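Local coordinates for protein SsfX3 (Streptomyces sp. SF2575, PDB 3SKV) that probably transfers a salicylyl group onto a pathway intermediate, acting as an acyltransferase of the GDSL/SGNH family in a tetracycline biosynthetic pathway, at residues A[232-240]-A[266-277]; A[339-348]-A[359-367]. The protein carries 1 engineered substitution. All coordinates share one frame; numbering follows the deposited sequence.

How the contacts relate
The antiparallel sheets near the N terminus come first along the chain, and both contacts follow them, inside the GDSL-like region. Contact 1 closes a loop of 25 residues: the chain leaves helix 234-242, runs through strand 247-252 of the parallel sheet and the short helix 254-257, then returns as helix 266-278 beside the first helix. Past strand 286-290, helix 308-324 and strand 330-333, contact 2 closes a much shorter loop of ten residues without helix or strand, tying the segment after helix 335-338 to the start of helix 361-377. The two loops follow in series, neither nesting nor crossing; the centres of contact 1 and contact 2 are about 30 Å apart and the nearest atoms of the two contacts about 16 Å.

Contact 1 of 2, residues A[232-240]-A[266-277]; sequences LQPMFARLI and FPANLVGFVQII
F266 meets L232 at the start of helix 266-277, its CE1 3.8 Å from L232 CD1, the side chains at about a right angle. One water donates to both N269 O and L232 O, spanning the loop residue and the helix. L270 CB then lies against L232 CD1. F273 buries more surface here than any other residue of this helix. Its chi1 of -156° turns the ring away from the backbone N and into the slot between L232 and A237, where it is sandwiched by two CH-pi contacts: L232 CD2 lies 3.9 Å from the ring centroid over one face, and A237 CB 3.6 Å from it over the other. Q233 O lies at the ring edge, 3.4 Å from F273 CE1. A turn later I276 CG2 leans on the A237 backbone and R238 CG, while I277 CG1 meets I240 CG2 at 3.8 Å. The helix axes approach to 8.3 Å, crossing at -25°, consistent with the small A237 facing F273. This pair flanks the parallel sheet of the GDSL/SGNH fold: I240, F273 and I277 rest on strand 247-252, I240 also reaches strand 187-192, and F266 packs on helix 308-324, edge-to-face with Y311.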
loop_
_atom_site.group_PDB
_atom_site.type_symbol
_atom_site.label_atom_id
_atom_site.label_comp_id
_atom_site.label_asym_id
_atom_site.label_seq_id
_atom_site.Cartn_x
_atom_site.Cartn_y
_atom_site.Cartn_z
ATOM N N LEU A 232 5.958 2.356 -14.709
ATOM C CA LEU A 232 4.834 2.668 -15.602
ATOM C C LEU A 232 4.463 1.558 -16.550
ATOM O O LEU A 232 4.039 1.833 -17.678
ATOM C CB LEU A 232 4.988 4.011 -16.353
ATOM C CG LEU A 232 5.166 5.278 -15.515
ATOM C CD1 LEU A 232 5.681 6.410 -16.390
ATOM C CD2 LEU A 232 3.851 5.655 -14.775
ATOM N N GLN A 233 4.594 0.295 -16.077
ATOM C CA GLN A 233 4.223 -0.931 -16.778
ATOM C C GLN A 233 2.764 -0.826 -17.193
ATOM O O GLN A 233 1.893 -0.625 -16.343
ATOM C CB GLN A 233 4.373 -2.159 -15.871
ATOM C CG GLN A 233 5.803 -2.507 -15.509
ATOM C CD GLN A 233 6.287 -1.912 -14.212
ATOM O OE1 GLN A 233 5.981 -0.769 -13.854
ATOM N NE2 GLN A 233 7.070 -2.691 -13.482
ATOM N N PRO A 234 2.459 -0.945 -18.496
ATOM C CA PRO A 234 1.037 -0.843 -18.929
ATOM C C PRO A 234 0.071 -1.813 -18.227
ATOM O O PRO A 234 -1.101 -1.497 -18.092
ATOM C CB PRO A 234 1.106 -1.076 -20.443
ATOM C CG PRO A 234 2.514 -0.830 -20.817
ATOM C CD PRO A 234 3.365 -1.176 -19.638
ATOM N N MET A 235 0.551 -2.984 -17.768
ATOM C CA MET A 235 -0.281 -3.935 -17.021
ATOM C C MET A 235 -0.838 -3.312 -15.689
ATOM O O MET A 235 -1.975 -3.625 -15.279
ATOM C CB MET A 235 0.457 -5.256 -16.763
ATOM C CG MET A 235 0.580 -6.146 -17.983
ATOM S SD MET A 235 -0.967 -6.659 -18.806
ATOM C CE MET A 235 -1.763 -7.695 -17.406
ATOM N N PHE A 236 -0.037 -2.442 -15.034
ATOM C CA PHE A 236 -0.467 -1.770 -13.805
ATOM C C PHE A 236 -1.536 -0.723 -14.080
ATOM O O PHE A 236 -2.439 -0.547 -13.246
ATOM C CB PHE A 236 0.716 -1.175 -13.010
ATOM C CG PHE A 236 1.499 -2.243 -12.288
ATOM C CD1 PHE A 236 0.876 -3.085 -11.364
ATOM C CD2 PHE A 236 2.852 -2.434 -12.549
ATOM C CE1 PHE A 236 1.583 -4.118 -10.747
ATOM C CE2 PHE A 236 3.563 -3.459 -11.912
ATOM C CZ PHE A 236 2.920 -4.293 -11.015
ATOM N N ALA A 237 -1.405 -0.000 -15.219
ATOM C CA ALA A 237 -2.381 0.992 -15.679
ATOM C C ALA A 237 -3.721 0.294 -15.969
ATOM O O ALA A 237 -4.779 0.833 -15.625
ATOM C CB ALA A 237 -1.879 1.681 -16.936
ATOM N N ARG A 238 -3.669 -0.901 -16.617
ATOM C CA ARG A 238 -4.851 -1.727 -16.906
ATOM C C ARG A 238 -5.517 -2.185 -15.604
ATOM O O ARG A 238 -6.737 -2.199 -15.514
ATOM C CB ARG A 238 -4.471 -2.930 -17.754
ATOM C CG ARG A 238 -4.054 -2.566 -19.194
ATOM C CD ARG A 238 -3.595 -3.794 -19.969
ATOM N NE ARG A 238 -4.735 -4.563 -20.458
ATOM C CZ ARG A 238 -5.204 -5.683 -19.917
ATOM N NH1 ARG A 238 -4.614 -6.214 -18.852
ATOM N NH2 ARG A 238 -6.254 -6.291 -20.448
ATOM N N LEU A 239 -4.706 -2.546 -14.588
ATOM C CA LEU A 239 -5.163 -2.946 -13.268
ATOM C C LEU A 239 -5.903 -1.773 -12.596
ATOM O O LEU A 239 -7.052 -1.937 -12.187
ATOM C CB LEU A 239 -3.975 -3.431 -12.407
ATOM C CG LEU A 239 -4.313 -4.079 -11.050
ATOM C CD1 LEU A 239 -5.351 -5.187 -11.206
ATOM C CD2 LEU A 239 -3.112 -4.649 -10.421
ATOM N N ILE A 240 -5.274 -0.594 -12.537
ATOM C CA ILE A 240 -5.874 0.610 -11.978
ATOM C C ILE A 240 -7.210 0.914 -12.663
ATOM O O ILE A 240 -8.202 1.180 -11.975
ATOM C CB ILE A 240 -4.898 1.804 -12.046
ATOM C CG1 ILE A 240 -3.666 1.554 -11.140
ATOM C CG2 ILE A 240 -5.623 3.116 -11.674
ATOM C CD1 ILE A 240 -2.485 2.479 -11.345
ATOM N N PHE A 266 9.843 7.899 -21.190
ATOM C CA PHE A 266 9.134 8.350 -19.999
ATOM C C PHE A 266 7.858 9.199 -20.255
ATOM O O PHE A 266 6.780 8.783 -19.792
ATOM C CB PHE A 266 10.105 9.012 -18.997
ATOM C CG PHE A 266 9.483 9.226 -17.647
ATOM C CD1 PHE A 266 9.365 8.172 -16.739
ATOM C CD2 PHE A 266 9.000 10.476 -17.281
ATOM C CE1 PHE A 266 8.766 8.372 -15.490
ATOM C CE2 PHE A 266 8.436 10.683 -16.026
ATOM C CZ PHE A 266 8.322 9.635 -15.139
ATOM N N PRO A 267 7.927 10.351 -20.979
ATOM C CA PRO A 267 6.700 11.120 -21.215
ATOM C C PRO A 267 5.616 10.330 -21.947
ATOM O O PRO A 267 4.465 10.402 -21.543
ATOM C CB PRO A 267 7.173 12.342 -22.015
ATOM C CG PRO A 267 8.626 12.389 -21.850
ATOM C CD PRO A 267 9.082 10.997 -21.639
ATOM N N ALA A 268 5.985 9.551 -22.980
ATOM C CA ALA A 268 5.035 8.721 -23.739
ATOM C C ALA A 268 4.417 7.636 -22.851
ATOM O O ALA A 268 3.204 7.412 -22.919
ATOM C CB ALA A 268 5.719 8.079 -24.925
ATOM N N ASN A 269 5.244 7.000 -21.988
ATOM C CA ASN A 269 4.762 5.963 -21.082
ATOM C C ASN A 269 3.802 6.509 -20.050
ATOM O O ASN A 269 2.826 5.831 -19.727
ATOM C CB ASN A 269 5.922 5.205 -20.427
ATOM C CG ASN A 269 6.777 4.365 -21.366
ATOM O OD1 ASN A 269 7.936 4.064 -21.068
ATOM N ND2 ASN A 269 6.247 3.942 -22.505
ATOM N N LEU A 270 4.049 7.744 -19.562
ATOM C CA LEU A 270 3.203 8.411 -18.569
ATOM C C LEU A 270 1.866 8.860 -19.182
ATOM O O LEU A 270 0.794 8.604 -18.604
ATOM C CB LEU A 270 3.969 9.576 -17.919
ATOM C CG LEU A 270 3.298 10.313 -16.751
ATOM C CD1 LEU A 270 2.644 9.338 -15.722
ATOM C CD2 LEU A 270 4.268 11.285 -16.092
ATOM N N VAL A 271 1.924 9.479 -20.373
ATOM C CA VAL A 271 0.729 9.883 -21.129
ATOM C C VAL A 271 -0.133 8.618 -21.374
ATOM O O VAL A 271 -1.306 8.588 -20.983
ATOM C CB VAL A 271 1.098 10.619 -22.437
ATOM C CG1 VAL A 271 -0.057 10.603 -23.429
ATOM C CG2 VAL A 271 1.562 12.043 -22.152
ATOM N N GLY A 272 0.494 7.572 -21.919
ATOM C CA GLY A 272 -0.148 6.285 -22.175
ATOM C C GLY A 272 -0.778 5.695 -20.937
ATOM O O GLY A 272 -1.932 5.268 -20.974
ATOM N N PHE A 273 -0.048 5.743 -19.815
ATOM C CA PHE A 273 -0.503 5.251 -18.505
ATOM C C PHE A 273 -1.822 5.881 -18.052
ATOM O O PHE A 273 -2.760 5.158 -17.695
ATOM C CB PHE A 273 0.595 5.442 -17.461
ATOM C CG PHE A 273 0.522 4.521 -16.263
ATOM C CD1 PHE A 273 1.186 3.292 -16.263
ATOM C CD2 PHE A 273 -0.107 4.928 -15.094
ATOM C CE1 PHE A 273 1.169 2.464 -15.128
ATOM C CE2 PHE A 273 -0.140 4.089 -13.966
ATOM C CZ PHE A 273 0.484 2.853 -14.002
ATOM N N VAL A 274 -1.902 7.237 -18.089
ATOM C CA VAL A 274 -3.101 8.015 -17.711
ATOM C C VAL A 274 -4.265 7.710 -18.670
ATOM O O VAL A 274 -5.389 7.505 -18.205
ATOM C CB VAL A 274 -2.780 9.526 -17.654
ATOM C CG1 VAL A 274 -4.043 10.390 -17.594
ATOM C CG2 VAL A 274 -1.859 9.835 -16.488
ATOM N N GLN A 275 -4.001 7.680 -20.002
ATOM C CA GLN A 275 -5.024 7.416 -21.005
ATOM C C GLN A 275 -5.729 6.092 -20.822
ATOM O O GLN A 275 -6.940 6.033 -21.044
ATOM C CB GLN A 275 -4.468 7.569 -22.418
ATOM C CG GLN A 275 -4.054 9.015 -22.769
ATOM C CD GLN A 275 -5.001 10.084 -22.266
ATOM O OE1 GLN A 275 -4.743 10.742 -21.259
ATOM N NE2 GLN A 275 -6.124 10.257 -22.932
ATOM N N ILE A 276 -4.983 5.027 -20.421
ATOM C CA ILE A 276 -5.527 3.696 -20.157
ATOM C C ILE A 276 -6.491 3.785 -18.963
ATOM O O ILE A 276 -7.590 3.240 -19.022
ATOM C CB ILE A 276 -4.398 2.634 -19.916
ATOM C CG1 ILE A 276 -3.618 2.341 -21.222
ATOM C CG2 ILE A 276 -4.968 1.318 -19.275
ATOM C CD1 ILE A 276 -2.197 1.708 -20.963
ATOM N N ILE A 277 -6.083 4.478 -17.892
ATOM C CA ILE A 277 -6.891 4.659 -16.675
ATOM C C ILE A 277 -8.207 5.398 -17.015
ATOM O O ILE A 277 -9.283 4.996 -16.555
ATOM C CB ILE A 277 -6.048 5.446 -15.634
ATOM C CG1 ILE A 277 -4.883 4.570 -15.069
ATOM C CG2 ILE A 277 -6.943 6.037 -14.533
ATOM C CD1 ILE A 277 -3.810 5.372 -14.224
HETATM O O HOH W 1 2.764 3.143 -19.753
#

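Contact 2 of 2, residues A[339-348]-A[359-367]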
loop_
_atom_site.group_PDB
_atom_site.type_symbol
_atom_site.label_atom_id
_atom_site.label_comp_id
_atom_site.label_asym_id
_atom_site.label_seq_id
_atom_site.Cartn_x
_atom_site.Cartn_y
_atom_site.Cartn_z
ATOM N N TRP A 339 7.894 15.626 0.472
ATOM C CA TRP A 339 9.051 15.203 1.234
ATOM C C TRP A 339 10.314 15.735 0.558
ATOM O O TRP A 339 10.870 15.084 -0.323
ATOM C CB TRP A 339 9.046 13.662 1.293
ATOM C CG TRP A 339 10.109 13.086 2.172
ATOM C CD1 TRP A 339 11.373 12.742 1.809
ATOM C CD2 TRP A 339 10.002 12.806 3.577
ATOM N NE1 TRP A 339 12.065 12.254 2.896
ATOM C CE2 TRP A 339 11.239 12.259 3.990
ATOM C CE3 TRP A 339 8.975 12.966 4.529
ATOM C CZ2 TRP A 339 11.478 11.853 5.306
ATOM C CZ3 TRP A 339 9.204 12.542 5.824
ATOM C CH2 TRP A 339 10.447 12.001 6.205
ATOM N N GLY A 340 10.740 16.921 0.946
ATOM C CA GLY A 340 11.900 17.563 0.336
ATOM C C GLY A 340 13.214 17.461 1.087
ATOM O O GLY A 340 13.306 16.746 2.101
ATOM N N PRO A 341 14.240 18.221 0.596
ATOM C CA PRO A 341 15.575 18.193 1.226
ATOM C C PRO A 341 15.651 18.777 2.633
ATOM O O PRO A 341 16.587 18.470 3.378
ATOM C CB PRO A 341 16.451 18.999 0.250
ATOM C CG PRO A 341 15.653 19.131 -1.003
ATOM C CD PRO A 341 14.233 19.112 -0.588
ATOM N N GLU A 342 14.676 19.618 2.993
ATOM C CA GLU A 342 14.565 20.255 4.308
ATOM C C GLU A 342 14.168 19.257 5.421
ATOM O O GLU A 342 14.208 19.604 6.612
ATOM C CB GLU A 342 13.636 21.498 4.254
ATOM C CG GLU A 342 12.148 21.231 4.035
ATOM C CD GLU A 342 11.782 20.341 2.862
ATOM O OE1 GLU A 342 12.178 20.655 1.713
ATOM O OE2 GLU A 342 11.162 19.282 3.110
ATOM N N ARG A 343 13.795 18.024 5.030
ATOM C CA ARG A 343 13.446 16.950 5.961
ATOM C C ARG A 343 14.722 16.427 6.597
ATOM O O ARG A 343 15.554 15.816 5.923
ATOM C CB ARG A 343 12.679 15.824 5.225
ATOM C CG ARG A 343 11.231 15.657 5.672
ATOM C CD ARG A 343 10.500 16.982 5.819
ATOM N NE ARG A 343 9.240 16.989 5.089
ATOM C CZ ARG A 343 8.128 17.559 5.533
ATOM N NH1 ARG A 343 8.116 18.186 6.706
ATOM N NH2 ARG A 343 7.016 17.511 4.811
ATOM N N GLY A 344 14.865 16.695 7.889
ATOM C CA GLY A 344 16.043 16.315 8.663
ATOM C C GLY A 344 16.209 14.847 8.979
ATOM O O GLY A 344 15.283 14.054 8.824
ATOM N N MET A 345 17.389 14.498 9.495
ATOM C CA MET A 345 17.736 13.138 9.907
ATOM C C MET A 345 16.825 12.591 11.004
ATOM O O MET A 345 16.644 11.375 11.093
ATOM C CB MET A 345 19.205 13.061 10.345
ATOM C CG MET A 345 19.817 11.698 10.082
ATOM S SD MET A 345 19.886 11.326 8.305
ATOM C CE MET A 345 21.685 11.590 8.004
ATOM N N GLU A 346 16.243 13.494 11.821
ATOM C CA GLU A 346 15.304 13.149 12.897
ATOM C C GLU A 346 14.062 12.375 12.381
ATOM O O GLU A 346 13.432 11.656 13.153
ATOM C CB GLU A 346 14.893 14.397 13.710
ATOM C CG GLU A 346 14.131 15.471 12.934
ATOM C CD GLU A 346 13.598 16.663 13.723
ATOM O OE1 GLU A 346 14.384 17.340 14.434
ATOM O OE2 GLU A 346 12.385 16.948 13.577
ATOM N N LEU A 347 13.748 12.510 11.072
ATOM C CA LEU A 347 12.622 11.862 10.421
ATOM C C LEU A 347 13.017 10.610 9.628
ATOM O O LEU A 347 12.145 9.948 9.064
ATOM C CB LEU A 347 11.849 12.849 9.548
ATOM C CG LEU A 347 11.386 14.169 10.235
ATOM C CD1 LEU A 347 10.786 15.132 9.212
ATOM C CD2 LEU A 347 10.399 13.915 11.401
ATOM N N TYR A 348 14.306 10.236 9.646
ATOM C CA TYR A 348 14.754 9.025 8.963
ATOM C C TYR A 348 15.100 7.908 9.916
ATOM O O TYR A 348 15.655 8.150 10.992
ATOM C CB TYR A 348 15.935 9.294 8.030
ATOM C CG TYR A 348 15.543 9.941 6.732
ATOM C CD1 TYR A 348 15.165 9.172 5.631
ATOM C CD2 TYR A 348 15.575 11.323 6.584
ATOM C CE1 TYR A 348 14.884 9.762 4.399
ATOM C CE2 TYR A 348 15.271 11.928 5.361
ATOM C CZ TYR A 348 14.960 11.142 4.263
ATOM O OH TYR A 348 14.641 11.742 3.067
ATOM N N PRO A 359 11.473 6.770 6.099
ATOM C CA PRO A 359 11.050 7.562 7.270
ATOM C C PRO A 359 10.875 6.647 8.496
ATOM O O PRO A 359 10.587 5.458 8.353
ATOM C CB PRO A 359 9.686 8.126 6.858
ATOM C CG PRO A 359 9.537 7.838 5.396
ATOM C CD PRO A 359 10.362 6.623 5.131
ATOM N N ASN A 360 11.078 7.201 9.698
ATOM C CA ASN A 360 10.886 6.464 10.938
ATOM C C ASN A 360 9.375 6.575 11.316
ATOM O O ASN A 360 8.587 7.089 10.508
ATOM C CB ASN A 360 11.823 6.969 12.047
ATOM C CG ASN A 360 11.818 8.446 12.252
ATOM O OD1 ASN A 360 10.789 9.143 12.141
ATOM N ND2 ASN A 360 12.974 8.942 12.624
ATOM N N ALA A 361 8.964 6.091 12.512
ATOM C CA ALA A 361 7.560 6.155 12.913
ATOM C C ALA A 361 6.996 7.617 12.844
ATOM O O ALA A 361 5.945 7.815 12.234
ATOM C CB ALA A 361 7.373 5.548 14.293
ATOM N N VAL A 362 7.734 8.646 13.371
ATOM C CA VAL A 362 7.314 10.051 13.308
ATOM C C VAL A 362 7.312 10.520 11.835
ATOM O O VAL A 362 6.338 11.155 11.402
ATOM C CB VAL A 362 8.119 10.962 14.266
ATOM C CG1 VAL A 362 7.956 12.447 13.942
ATOM C CG2 VAL A 362 7.721 10.702 15.705
ATOM N N GLY A 363 8.356 10.130 11.080
ATOM C CA GLY A 363 8.492 10.425 9.656
ATOM C C GLY A 363 7.291 9.998 8.819
ATOM O O GLY A 363 6.854 10.753 7.932
ATOM N N HIS A 364 6.731 8.790 9.116
ATOM C CA HIS A 364 5.527 8.254 8.461
ATOM C C HIS A 364 4.295 9.141 8.782
ATOM O O HIS A 364 3.471 9.374 7.901
ATOM C CB HIS A 364 5.272 6.785 8.842
ATOM C CG HIS A 364 6.051 5.809 8.016
ATOM N ND1 HIS A 364 5.561 5.331 6.800
ATOM C CD2 HIS A 364 7.261 5.249 8.249
ATOM C CE1 HIS A 364 6.491 4.523 6.336
ATOM N NE2 HIS A 364 7.528 4.433 7.180
ATOM N N GLU A 365 4.230 9.716 10.008
ATOM C CA GLU A 365 3.127 10.614 10.397
ATOM C C GLU A 365 3.224 11.938 9.670
ATOM O O GLU A 365 2.209 12.423 9.193
ATOM C CB GLU A 365 3.063 10.839 11.902
ATOM C CG GLU A 365 2.493 9.662 12.652
ATOM C CD GLU A 365 2.576 9.812 14.154
ATOM O OE1 GLU A 365 1.677 10.465 14.731
ATOM O OE2 GLU A 365 3.535 9.278 14.759
ATOM N N ILE A 366 4.439 12.507 9.568
ATOM C CA ILE A 366 4.722 13.764 8.874
ATOM C C ILE A 366 4.398 13.637 7.377
ATOM O O ILE A 366 3.712 14.504 6.825
ATOM C CB ILE A 366 6.186 14.237 9.149
ATOM C CG1 ILE A 366 6.487 14.433 10.660
ATOM C CG2 ILE A 366 6.578 15.466 8.308
ATOM C CD1 ILE A 366 5.608 15.341 11.400
ATOM N N PHE A 367 4.895 12.553 6.735
ATOM C CA PHE A 367 4.665 12.244 5.320
ATOM C C PHE A 367 3.148 12.227 5.015
ATOM O O PHE A 367 2.704 12.842 4.031
ATOM C CB PHE A 367 5.309 10.885 4.947
ATOM C CG PHE A 367 5.488 10.668 3.457
ATOM C CD1 PHE A 367 4.408 10.346 2.648
ATOM C CD2 PHE A 367 6.732 10.820 2.857
ATOM C CE1 PHE A 367 4.568 10.189 1.260
ATOM C CE2 PHE A 367 6.897 10.628 1.476
ATOM C CZ PHE A 367 5.817 10.324 0.685
#
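Y348 and P359 form a single beta bridge, their CA atoms 4.3 Å apart, and N360 N donates to L347 O (3.0 Å). P359 is the proline of a His-Pro pair resembling the block that carries the catalytic histidine in GDSL/SGNH relatives. N360 is the N-cap of helix 361-367, its amide used at both ends. With chi1 at 50°, CG sits between the backbone N and the carbonyl carbon, which lets OD1 accept from G363 N while ND2 donates to E346 O, nearly straight (2.8 Å, 173°); a weak bond reaches Y348 O. An alanine here would remove the amide, which is likely to leave G363 N without its cap and E346 O without this donor. L347 CD2 packs on V362 CG1 (3.8 Å) and I366 CG1. I366 CG2 lies over one face of the R343 guanidinium, 3.5 Å from NH1, while R343 NH2 bonds V338 O. W339 CE3 touches F367 CD2 at 3.5 Å, the rings oblique at 37°, and W339 NE1 donates in its ring plane to Y348 OH. F367 also meets W208 and helix 335-338, and W339 shares backbone bonds with Y293, so that W339 links the helix start to the loop after strand 286-290.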